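Local coordinates for protein coenzyme A transferase (Yersinia pestis, PDB 3S8D) that probably transfers coenzyme A between acyl-CoA and a carboxylate such as acetate, as a member of the acetyl-CoA hydrolase/transferase family, at residues 69-74 / 95-100; 99-104 / 121-126; 184-189 / 306-311. All coordinates share one frame; numbering follows the deposited sequence.

Contact 1 (69-74 / 95-100)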
loop_
_atom_site.group_PDB
_atom_site.type_symbol
_atom_site.label_atom_id
_atom_site.label_comp_id
_atom_site.label_asym_id
_atom_site.label_seq_id
_atom_site.Cartn_x
_atom_site.Cartn_y
_atom_site.Cartn_z
ATOM N N ASP A 69 -21.370 -2.732 28.152
ATOM C CA ASP A 69 -21.425 -2.603 26.698
ATOM C C ASP A 69 -20.648 -1.387 26.198
ATOM O O ASP A 69 -21.136 -0.610 25.369
ATOM C CB ASP A 69 -22.885 -2.504 26.246
ATOM C CG ASP A 69 -23.129 -3.179 24.908
ATOM O OD1 ASP A 69 -22.333 -2.959 23.966
ATOM O OD2 ASP A 69 -24.123 -3.932 24.796
ATOM N N LEU A 70 -19.442 -1.218 26.721
ATOM C CA LEU A 70 -18.600 -0.113 26.300
ATOM C C LEU A 70 -17.493 -0.643 25.400
ATOM O O LEU A 70 -16.696 -1.487 25.815
ATOM C CB LEU A 70 -18.000 0.597 27.508
ATOM C CG LEU A 70 -17.208 1.869 27.193
ATOM C CD1 LEU A 70 -18.123 2.974 26.709
ATOM C CD2 LEU A 70 -16.442 2.328 28.403
ATOM N N ARG A 71 -17.471 -0.171 24.158
ATOM C CA ARG A 71 -16.356 -0.464 23.255
ATOM C C ARG A 71 -15.266 0.559 23.464
ATOM O O ARG A 71 -15.527 1.763 23.404
ATOM C CB ARG A 71 -16.784 -0.380 21.801
ATOM C CG ARG A 71 -17.938 -1.285 21.431
ATOM C CD ARG A 71 -18.096 -1.304 19.926
ATOM N NE ARG A 71 -19.372 -1.881 19.536
ATOM C CZ ARG A 71 -19.624 -2.426 18.353
ATOM N NH1 ARG A 71 -18.678 -2.485 17.415
ATOM N NH2 ARG A 71 -20.832 -2.920 18.110
ATOM N N VAL A 72 -14.054 0.081 23.727
ATOM C CA VAL A 72 -12.884 0.956 23.754
ATOM C C VAL A 72 -12.063 0.708 22.493
ATOM O O VAL A 72 -11.514 -0.391 22.305
ATOM C CB VAL A 72 -12.014 0.707 25.001
ATOM C CG1 VAL A 72 -10.698 1.462 24.887
ATOM C CG2 VAL A 72 -12.771 1.112 26.265
ATOM N N TYR A 73 -12.020 1.705 21.611
ATOM C CA TYR A 73 -11.219 1.613 20.389
ATOM C C TYR A 73 -9.873 2.260 20.627
ATOM O O TYR A 73 -9.805 3.371 21.154
ATOM C CB TYR A 73 -11.896 2.355 19.254
ATOM C CG TYR A 73 -13.126 1.682 18.690
ATOM C CD1 TYR A 73 -13.038 0.847 17.583
ATOM C CD2 TYR A 73 -14.387 1.912 19.251
ATOM C CE1 TYR A 73 -14.174 0.243 17.052
ATOM C CE2 TYR A 73 -15.530 1.312 18.730
ATOM C CZ TYR A 73 -15.418 0.474 17.634
ATOM O OH TYR A 73 -16.549 -0.130 17.121
ATOM N N TYR A 74 -8.801 1.593 20.224
ATOM C CA TYR A 74 -7.471 2.112 20.523
ATOM C C TYR A 74 -6.396 1.437 19.688
ATOM O O TYR A 74 -6.603 0.352 19.117
ATOM C CB TYR A 74 -7.138 1.900 22.008
ATOM C CG TYR A 74 -7.109 0.440 22.362
ATOM C CD1 TYR A 74 -5.936 -0.300 22.239
ATOM C CD2 TYR A 74 -8.270 -0.218 22.769
ATOM C CE1 TYR A 74 -5.909 -1.658 22.538
ATOM C CE2 TYR A 74 -8.258 -1.574 23.070
ATOM C CZ TYR A 74 -7.075 -2.288 22.954
ATOM O OH TYR A 74 -7.065 -3.628 23.251
ATOM N N LYS A 95 -15.577 -3.763 26.277
ATOM C CA LYS A 95 -15.108 -4.539 25.133
ATOM C C LYS A 95 -13.940 -3.885 24.421
ATOM O O LYS A 95 -14.071 -2.783 23.898
ATOM C CB LYS A 95 -16.244 -4.748 24.144
ATOM C CG LYS A 95 -17.519 -5.224 24.800
ATOM C CD LYS A 95 -18.500 -5.729 23.754
ATOM C CE LYS A 95 -19.924 -5.723 24.294
ATOM N NZ LYS A 95 -20.309 -4.325 24.606
ATOM N N PRO A 96 -12.785 -4.567 24.419
ATOM C CA PRO A 96 -11.567 -4.209 23.677
ATOM C C PRO A 96 -11.750 -4.309 22.160
ATOM O O PRO A 96 -11.906 -5.405 21.609
ATOM C CB PRO A 96 -10.549 -5.265 24.132
ATOM C CG PRO A 96 -11.078 -5.803 25.405
ATOM C CD PRO A 96 -12.570 -5.713 25.320
ATOM N N TYR A 97 -11.729 -3.164 21.492
ATOM C CA TYR A 97 -11.650 -3.136 20.038
ATOM C C TYR A 97 -10.261 -2.666 19.673
ATOM O O TYR A 97 -10.030 -1.475 19.435
ATOM C CB TYR A 97 -12.733 -2.230 19.453
ATOM C CG TYR A 97 -14.056 -2.945 19.384
ATOM C CD1 TYR A 97 -14.781 -3.228 20.544
ATOM C CD2 TYR A 97 -14.568 -3.378 18.167
ATOM C CE1 TYR A 97 -15.995 -3.909 20.480
ATOM C CE2 TYR A 97 -15.781 -4.064 18.093
ATOM C CZ TYR A 97 -16.485 -4.326 19.253
ATOM O OH TYR A 97 -17.681 -5.002 19.178
ATOM N N SER A 98 -9.332 -3.615 19.681
ATOM C CA SER A 98 -7.928 -3.343 19.418
ATOM C C SER A 98 -7.710 -3.176 17.932
ATOM O O SER A 98 -8.098 -4.021 17.133
ATOM C CB SER A 98 -7.061 -4.487 19.929
ATOM O OG SER A 98 -5.729 -4.301 19.510
HETATM N N MSE A 99 -7.089 -2.078 17.553
HETATM C CA MSE A 99 -6.863 -1.849 16.138
HETATM C C MSE A 99 -5.509 -2.397 15.770
HETATM O O MSE A 99 -5.052 -2.296 14.636
HETATM C CB MSE A 99 -7.045 -0.371 15.807
HETATM C CG MSE A 99 -8.455 0.087 16.175
HETATM SE SE MSE A 99 -8.738 1.844 15.928
HETATM C CE MSE A 99 -8.471 1.994 14.163
ATOM N N PHE A 100 -4.892 -3.032 16.752
ATOM C CA PHE A 100 -3.623 -3.692 16.549
ATOM C C PHE A 100 -3.283 -4.493 17.791
ATOM O O PHE A 100 -3.370 -3.995 18.905
ATOM C CB PHE A 100 -2.538 -2.667 16.266
ATOM C CG PHE A 100 -1.212 -3.268 15.975
ATOM C CD1 PHE A 100 -0.818 -3.484 14.665
ATOM C CD2 PHE A 100 -0.351 -3.623 17.010
ATOM C CE1 PHE A 100 0.416 -4.042 14.383
ATOM C CE2 PHE A 100 0.888 -4.179 16.739
ATOM C CZ PHE A 100 1.273 -4.387 15.426
#
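Arg71 lays its aliphatic chain over one face of the Tyr97 ring, CD 3.7 Å from the Tyr97 ring centroid, in the closely packed part of the parallel pairing of strands 70-74 and 94-98. An extended arginine suits this place: its methylenes cover the phenol, and its guanidinium runs on above the hydroxyl, tilted 18° from the ring plane. Arg71 NH1 donates a hydrogen bond to Tyr73 OH and forms a salt bridge with Glu428 of the second subunit. Tyr73 points the same way as Tyr97, and Tyr97 CB sits 3.9 Å from the Tyr73 ring centroid, over its face. On the face shared by Val72, Pro96 and Ser98, Tyr74 has CG between its backbone N and carbonyl carbon (chi1 62°). That swings its ring across the partner strand, so that Ser98 CA lies over one face of it, and its OH reaches Glu105.

Two backbone bonds, Val72 N to Lys95 O and Tyr97 N to Val72 O (each 2.9 Å), knit the middle, whereas Tyr74 N to Tyr97 O is weak at 3.4 Å. The solvent side lies just before strand 70-74, where Lys95 bends its last torsion (chi4 63°) and NZ forms a salt bridge with OD1 of exposed Asp69, too short for its detailed geometry to be trusted. The chemistry thus divides: aromatic and aliphatic surface packs on the sheet faces, while charges pair at its margin and at the subunit interface.

Contact 2 (99-104 / 121-126)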
loop_
_atom_site.group_PDB
_atom_site.type_symbol
_atom_site.label_atom_id
_atom_site.label_comp_id
_atom_site.label_asym_id
_atom_site.label_seq_id
_atom_site.Cartn_x
_atom_site.Cartn_y
_atom_site.Cartn_z
HETATM N N MSE A 99 -7.089 -2.078 17.553
HETATM C CA MSE A 99 -6.863 -1.849 16.138
HETATM C C MSE A 99 -5.509 -2.397 15.770
HETATM O O MSE A 99 -5.052 -2.296 14.636
HETATM C CB MSE A 99 -7.045 -0.371 15.807
HETATM C CG MSE A 99 -8.455 0.087 16.175
HETATM SE SE MSE A 99 -8.738 1.844 15.928
HETATM C CE MSE A 99 -8.471 1.994 14.163
ATOM N N PHE A 100 -4.892 -3.032 16.752
ATOM C CA PHE A 100 -3.623 -3.692 16.549
ATOM C C PHE A 100 -3.283 -4.493 17.791
ATOM O O PHE A 100 -3.370 -3.995 18.905
ATOM C CB PHE A 100 -2.538 -2.667 16.266
ATOM C CG PHE A 100 -1.212 -3.268 15.975
ATOM C CD1 PHE A 100 -0.818 -3.484 14.665
ATOM C CD2 PHE A 100 -0.351 -3.623 17.010
ATOM C CE1 PHE A 100 0.416 -4.042 14.383
ATOM C CE2 PHE A 100 0.888 -4.179 16.739
ATOM C CZ PHE A 100 1.273 -4.387 15.426
ATOM N N VAL A 101 -2.885 -5.739 17.598
ATOM C CA VAL A 101 -2.742 -6.645 18.727
ATOM C C VAL A 101 -1.379 -6.535 19.423
ATOM O O VAL A 101 -0.326 -6.769 18.809
ATOM C CB VAL A 101 -3.039 -8.090 18.304
ATOM C CG1 VAL A 101 -2.907 -9.043 19.496
ATOM C CG2 VAL A 101 -4.438 -8.166 17.682
ATOM N N THR A 102 -1.422 -6.159 20.703
ATOM C CA THR A 102 -0.243 -6.113 21.567
ATOM C C THR A 102 -0.160 -7.397 22.397
ATOM O O THR A 102 -1.034 -8.269 22.314
ATOM C CB THR A 102 -0.298 -4.916 22.556
ATOM O OG1 THR A 102 -0.720 -3.723 21.878
ATOM C CG2 THR A 102 1.062 -4.680 23.224
ATOM N N ALA A 103 0.893 -7.490 23.204
ATOM C CA ALA A 103 1.083 -8.588 24.143
ATOM C C ALA A 103 -0.085 -8.657 25.114
ATOM O O ALA A 103 -0.456 -9.741 25.580
ATOM C CB ALA A 103 2.390 -8.408 24.904
ATOM N N VAL A 104 -0.649 -7.491 25.421
ATOM C CA VAL A 104 -1.781 -7.381 26.338
ATOM C C VAL A 104 -3.038 -8.079 25.793
ATOM O O VAL A 104 -3.812 -8.668 26.558
ATOM C CB VAL A 104 -2.085 -5.895 26.672
ATOM C CG1 VAL A 104 -3.410 -5.749 27.441
ATOM C CG2 VAL A 104 -0.936 -5.282 27.450
ATOM N N VAL A 121 -11.313 -10.367 22.447
ATOM C CA VAL A 121 -10.764 -9.209 21.747
ATOM C C VAL A 121 -11.430 -9.038 20.372
ATOM O O VAL A 121 -11.435 -9.965 19.558
ATOM C CB VAL A 121 -9.222 -9.328 21.604
ATOM C CG1 VAL A 121 -8.648 -8.149 20.827
ATOM C CG2 VAL A 121 -8.561 -9.431 22.972
ATOM N N ASN A 122 -12.012 -7.866 20.117
ATOM C CA ASN A 122 -12.497 -7.540 18.770
ATOM C C ASN A 122 -11.422 -6.783 17.982
ATOM O O ASN A 122 -11.171 -5.609 18.236
ATOM C CB ASN A 122 -13.785 -6.710 18.820
ATOM C CG ASN A 122 -14.966 -7.494 19.362
ATOM O OD1 ASN A 122 -15.809 -7.986 18.600
ATOM N ND2 ASN A 122 -15.034 -7.621 20.685
ATOM N N TYR A 123 -10.777 -7.452 17.035
ATOM C CA TYR A 123 -9.755 -6.799 16.250
ATOM C C TYR A 123 -10.415 -5.936 15.178
ATOM O O TYR A 123 -11.294 -6.400 14.443
ATOM C CB TYR A 123 -8.811 -7.846 15.629
ATOM C CG TYR A 123 -7.737 -7.282 14.714
ATOM C CD1 TYR A 123 -6.734 -6.456 15.205
ATOM C CD2 TYR A 123 -7.721 -7.592 13.361
ATOM C CE1 TYR A 123 -5.750 -5.948 14.361
ATOM C CE2 TYR A 123 -6.750 -7.091 12.516
ATOM C CZ TYR A 123 -5.770 -6.277 13.020
ATOM O OH TYR A 123 -4.810 -5.783 12.170
ATOM N N VAL A 124 -10.012 -4.669 15.111
ATOM C CA VAL A 124 -10.412 -3.819 13.994
ATOM C C VAL A 124 -9.244 -3.628 13.015
ATOM O O VAL A 124 -8.292 -2.899 13.292
ATOM C CB VAL A 124 -10.988 -2.463 14.455
ATOM C CG1 VAL A 124 -11.480 -1.690 13.265
ATOM C CG2 VAL A 124 -12.140 -2.677 15.446
ATOM N N PRO A 125 -9.307 -4.313 11.867
ATOM C CA PRO A 125 -8.283 -4.153 10.824
ATOM C C PRO A 125 -8.182 -2.705 10.338
ATOM O O PRO A 125 -9.167 -2.165 9.840
ATOM C CB PRO A 125 -8.800 -5.042 9.686
ATOM C CG PRO A 125 -9.665 -6.066 10.353
ATOM C CD PRO A 125 -10.280 -5.377 11.548
ATOM N N SER A 126 -7.010 -2.090 10.449
ATOM C CA SER A 126 -6.889 -0.666 10.128
ATOM C C SER A 126 -5.486 -0.212 9.737
ATOM O O SER A 126 -4.496 -0.676 10.312
ATOM C CB SER A 126 -7.360 0.168 11.315
ATOM O OG SER A 126 -8.738 -0.035 11.546
#
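Tyr123 brings the edge of its ring up to the chain just beyond strand 94-98: CE1 of Tyr123 lies 3.8 Å from Phe100 CA, close to the ring plane. Its CG stands anti to the backbone N (chi1 177°), which carries the ring out from its own strand to the loop 99-101. Pro125 N lies over one face of the same ring, so the tyrosine is packed by its own segment as well as by its neighbour. A large flat side chain suits this place, because its ring is long enough to touch both the backbone at Phe100 and the side chain of Val101.

In Val101 the CG2 methyl, set anti to the carbonyl carbon while CG1 takes the position opposite the backbone N (chi1 -179°), comes within 3.8 Å of Tyr123 CD1, and the two side chains cross at about a right angle. The branched valine can offer one methyl to the ring while keeping the other turned elsewhere.

On the other side of Phe100, Met99 and Val124 lie side by side and point the same way, with CG of Met99 4.0 Å from CB of Val124. The long, unbranched residue, here the selenomethionine used in the crystal, then bends at its last torsion to carry CE toward Ser126, 3.6 Å from Ser126 CB. The backbones of Met99 and Val124 approach too: Met99 CA makes a CA-H...O contact with Val124 O at 3.4 Å.

The contact closes the beta-alpha-beta unit of strand 94-98, helix 103-113 and strand 122-123. Ala103, a residue of a coenzyme A site, stands at the helix start; helix 131-139 packs against Met99 and Ser126, and the backbone of Tyr123 bonds to the second subunit.

Contact 3 (184-189 / 306-311)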
loop_
_atom_site.group_PDB
_atom_site.type_symbol
_atom_site.label_atom_id
_atom_site.label_comp_id
_atom_site.label_asym_id
_atom_site.label_seq_id
_atom_site.Cartn_x
_atom_site.Cartn_y
_atom_site.Cartn_z
HETATM N N MSE A 184 4.075 14.904 32.493
HETATM C CA MSE A 184 3.902 14.856 31.049
HETATM C C MSE A 184 4.562 16.084 30.415
HETATM O O MSE A 184 4.201 17.221 30.747
HETATM C CB MSE A 184 2.413 14.775 30.672
HETATM C CG MSE A 184 2.151 14.803 29.153
HETATM SE SE MSE A 184 2.429 13.208 28.305
HETATM C CE MSE A 184 0.732 12.876 27.810
ATOM N N PRO A 185 5.528 15.864 29.505
ATOM C CA PRO A 185 6.222 17.008 28.899
ATOM C C PRO A 185 5.272 17.877 28.078
ATOM O O PRO A 185 4.363 17.343 27.446
ATOM C CB PRO A 185 7.276 16.353 27.989
ATOM C CG PRO A 185 6.750 14.984 27.711
ATOM C CD PRO A 185 5.998 14.577 28.962
ATOM N N ARG A 186 5.475 19.193 28.124
ATOM C CA ARG A 186 4.777 20.151 27.269
ATOM C C ARG A 186 5.448 20.109 25.888
ATOM O O ARG A 186 6.588 20.550 25.720
ATOM C CB ARG A 186 4.855 21.568 27.865
ATOM C CG ARG A 186 3.876 22.592 27.268
ATOM C CD ARG A 186 4.139 23.987 27.847
ATOM N NE ARG A 186 3.225 25.027 27.354
ATOM C CZ ARG A 186 3.592 26.093 26.632
ATOM N NH1 ARG A 186 4.872 26.274 26.294
ATOM N NH2 ARG A 186 2.677 26.989 26.244
ATOM N N VAL A 187 4.731 19.565 24.911
ATOM C CA VAL A 187 5.297 19.249 23.611
ATOM C C VAL A 187 4.590 20.034 22.518
ATOM O O VAL A 187 3.361 19.969 22.374
ATOM C CB VAL A 187 5.135 17.752 23.305
ATOM C CG1 VAL A 187 5.482 17.444 21.832
ATOM C CG2 VAL A 187 5.980 16.897 24.257
ATOM N N GLN A 188 5.370 20.773 21.741
ATOM C CA GLN A 188 4.831 21.529 20.642
ATOM C C GLN A 188 4.468 20.586 19.491
ATOM O O GLN A 188 5.194 19.614 19.215
ATOM C CB GLN A 188 5.857 22.554 20.178
ATOM C CG GLN A 188 5.254 23.710 19.375
ATOM C CD GLN A 188 6.290 24.755 18.948
ATOM O OE1 GLN A 188 7.391 24.845 19.535
ATOM N NE2 GLN A 188 5.938 25.556 17.921
ATOM N N GLY A 189 3.350 20.880 18.820
ATOM C CA GLY A 189 2.888 20.069 17.710
ATOM C C GLY A 189 1.632 20.615 17.052
ATOM O O GLY A 189 0.924 21.465 17.598
ATOM N N LEU A 306 11.998 16.274 26.472
ATOM C CA LEU A 306 10.991 16.709 25.497
ATOM C C LEU A 306 10.265 17.958 25.945
ATOM O O LEU A 306 9.826 18.749 25.119
ATOM C CB LEU A 306 9.954 15.609 25.209
ATOM C CG LEU A 306 10.435 14.351 24.495
ATOM C CD1 LEU A 306 9.246 13.480 24.117
ATOM C CD2 LEU A 306 11.258 14.706 23.259
ATOM N N ASN A 307 10.115 18.110 27.255
ATOM C CA ASN A 307 9.386 19.238 27.822
ATOM C C ASN A 307 9.905 20.563 27.264
ATOM O O ASN A 307 11.115 20.822 27.287
ATOM C CB ASN A 307 9.475 19.206 29.356
ATOM C CG ASN A 307 8.436 20.100 30.037
ATOM O OD1 ASN A 307 7.343 20.343 29.516
ATOM N ND2 ASN A 307 8.779 20.584 31.224
ATOM N N ASP A 308 8.985 21.378 26.746
ATOM C CA ASP A 308 9.303 22.696 26.176
ATOM C C ASP A 308 10.399 22.753 25.111
ATOM O O ASP A 308 10.904 23.834 24.806
ATOM C CB ASP A 308 9.573 23.740 27.272
ATOM C CG ASP A 308 8.279 24.261 27.898
ATOM O OD1 ASP A 308 7.285 24.434 27.145
ATOM O OD2 ASP A 308 8.250 24.482 29.136
ATOM N N HIS A 309 10.740 21.604 24.528
ATOM C CA HIS A 309 11.744 21.570 23.468
ATOM C C HIS A 309 11.300 22.315 22.198
ATOM O O HIS A 309 10.292 21.967 21.565
ATOM C CB HIS A 309 12.108 20.137 23.120
ATOM C CG HIS A 309 13.450 20.012 22.475
ATOM N ND1 HIS A 309 13.800 20.725 21.351
ATOM C CD2 HIS A 309 14.528 19.256 22.797
ATOM C CE1 HIS A 309 15.034 20.409 21.004
ATOM N NE2 HIS A 309 15.498 19.515 21.861
ATOM N N PRO A 310 12.059 23.350 21.829
ATOM C CA PRO A 310 11.677 24.235 20.721
ATOM C C PRO A 310 11.910 23.639 19.309
ATOM O O PRO A 310 11.324 24.146 18.348
ATOM C CB PRO A 310 12.568 25.465 20.941
ATOM C CG PRO A 310 13.824 24.890 21.625
ATOM C CD PRO A 310 13.300 23.778 22.509
ATOM N N ALA A 311 12.745 22.605 19.182
ATOM C CA ALA A 311 13.051 22.029 17.851
ATOM C C ALA A 311 12.340 20.691 17.636
ATOM O O ALA A 311 12.729 19.868 16.793
ATOM C CB ALA A 311 14.561 21.873 17.644
HETATM O O HOH W 1 7.834 20.610 21.858
#
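Pro185 rests its CB against Asn307, 3.4 Å from Asn307 N, and against Leu306, whose CB is 3.9 Å from CB of Pro185. The compact proline ring and the leucine lie side by side and point the same way, giving this end of the contact its buried apolar part.

Next comes Arg186, gripped by three bonds. Its backbone N gives a straight bond to Asn307 OD1 (2.6 Å, 165°); the asparagine's CG stands anti to its backbone N (chi1 -164°), which places the amide oxygen beside Arg186 N. The carbonyl O of Arg186 receives Asp308 N at 2.7 Å, in the carbonyl plane. Its extended side chain then crosses Asp308 obliquely, and NH1 meets OD1 of Asp308 at 3.2 Å, within the guanidinium plane and on the syn side of the carboxylate. The same guanidinium has a second acidic partner, Asp152, on NH2, so this exposed arginine links two carboxylates.

Val187 turns a methyl back to Leu306, CG2 to CB 4.3 Å, while its backbone N is hydrogen-bonded to the hydroxyl of Ser158. At Gln188 the chains part enough for a water, which accepts from Gln188 N and donates to His309 O; beyond it Gln188 pairs its backbone with Ser314.

The segment 306-311 opens with a type II beta turn from Leu306 to His309, closed by His309 N to Leu306 O. Asp308 occupies its third position, whose positive phi aspartate, like asparagine and glycine, accepts more readily than most residues. The turn docks upon the extended chain 184-189, joining loops of the N-terminal and C-terminal domains.

Overall arrangement
Contacts 1 and 2 are neighbours in one parallel sheet, their centres about 8 Å apart; they share Met99 and Phe100, and strand 94-98 pairs with 70-74 on one side and 122-123 on the other. Consecutive beta-alpha-beta units thus build this edge of the sheet, next to the second subunit and close to residues of a coenzyme A site. Contact 3 follows later in the chain, its centre about 29 Å from that of contact 1 and 30 Å from that of contact 2, across the chain's centre from the latter. Whereas contacts 1 and 2 lie within the N-terminal domain, contact 3 ties it to the C-terminal one.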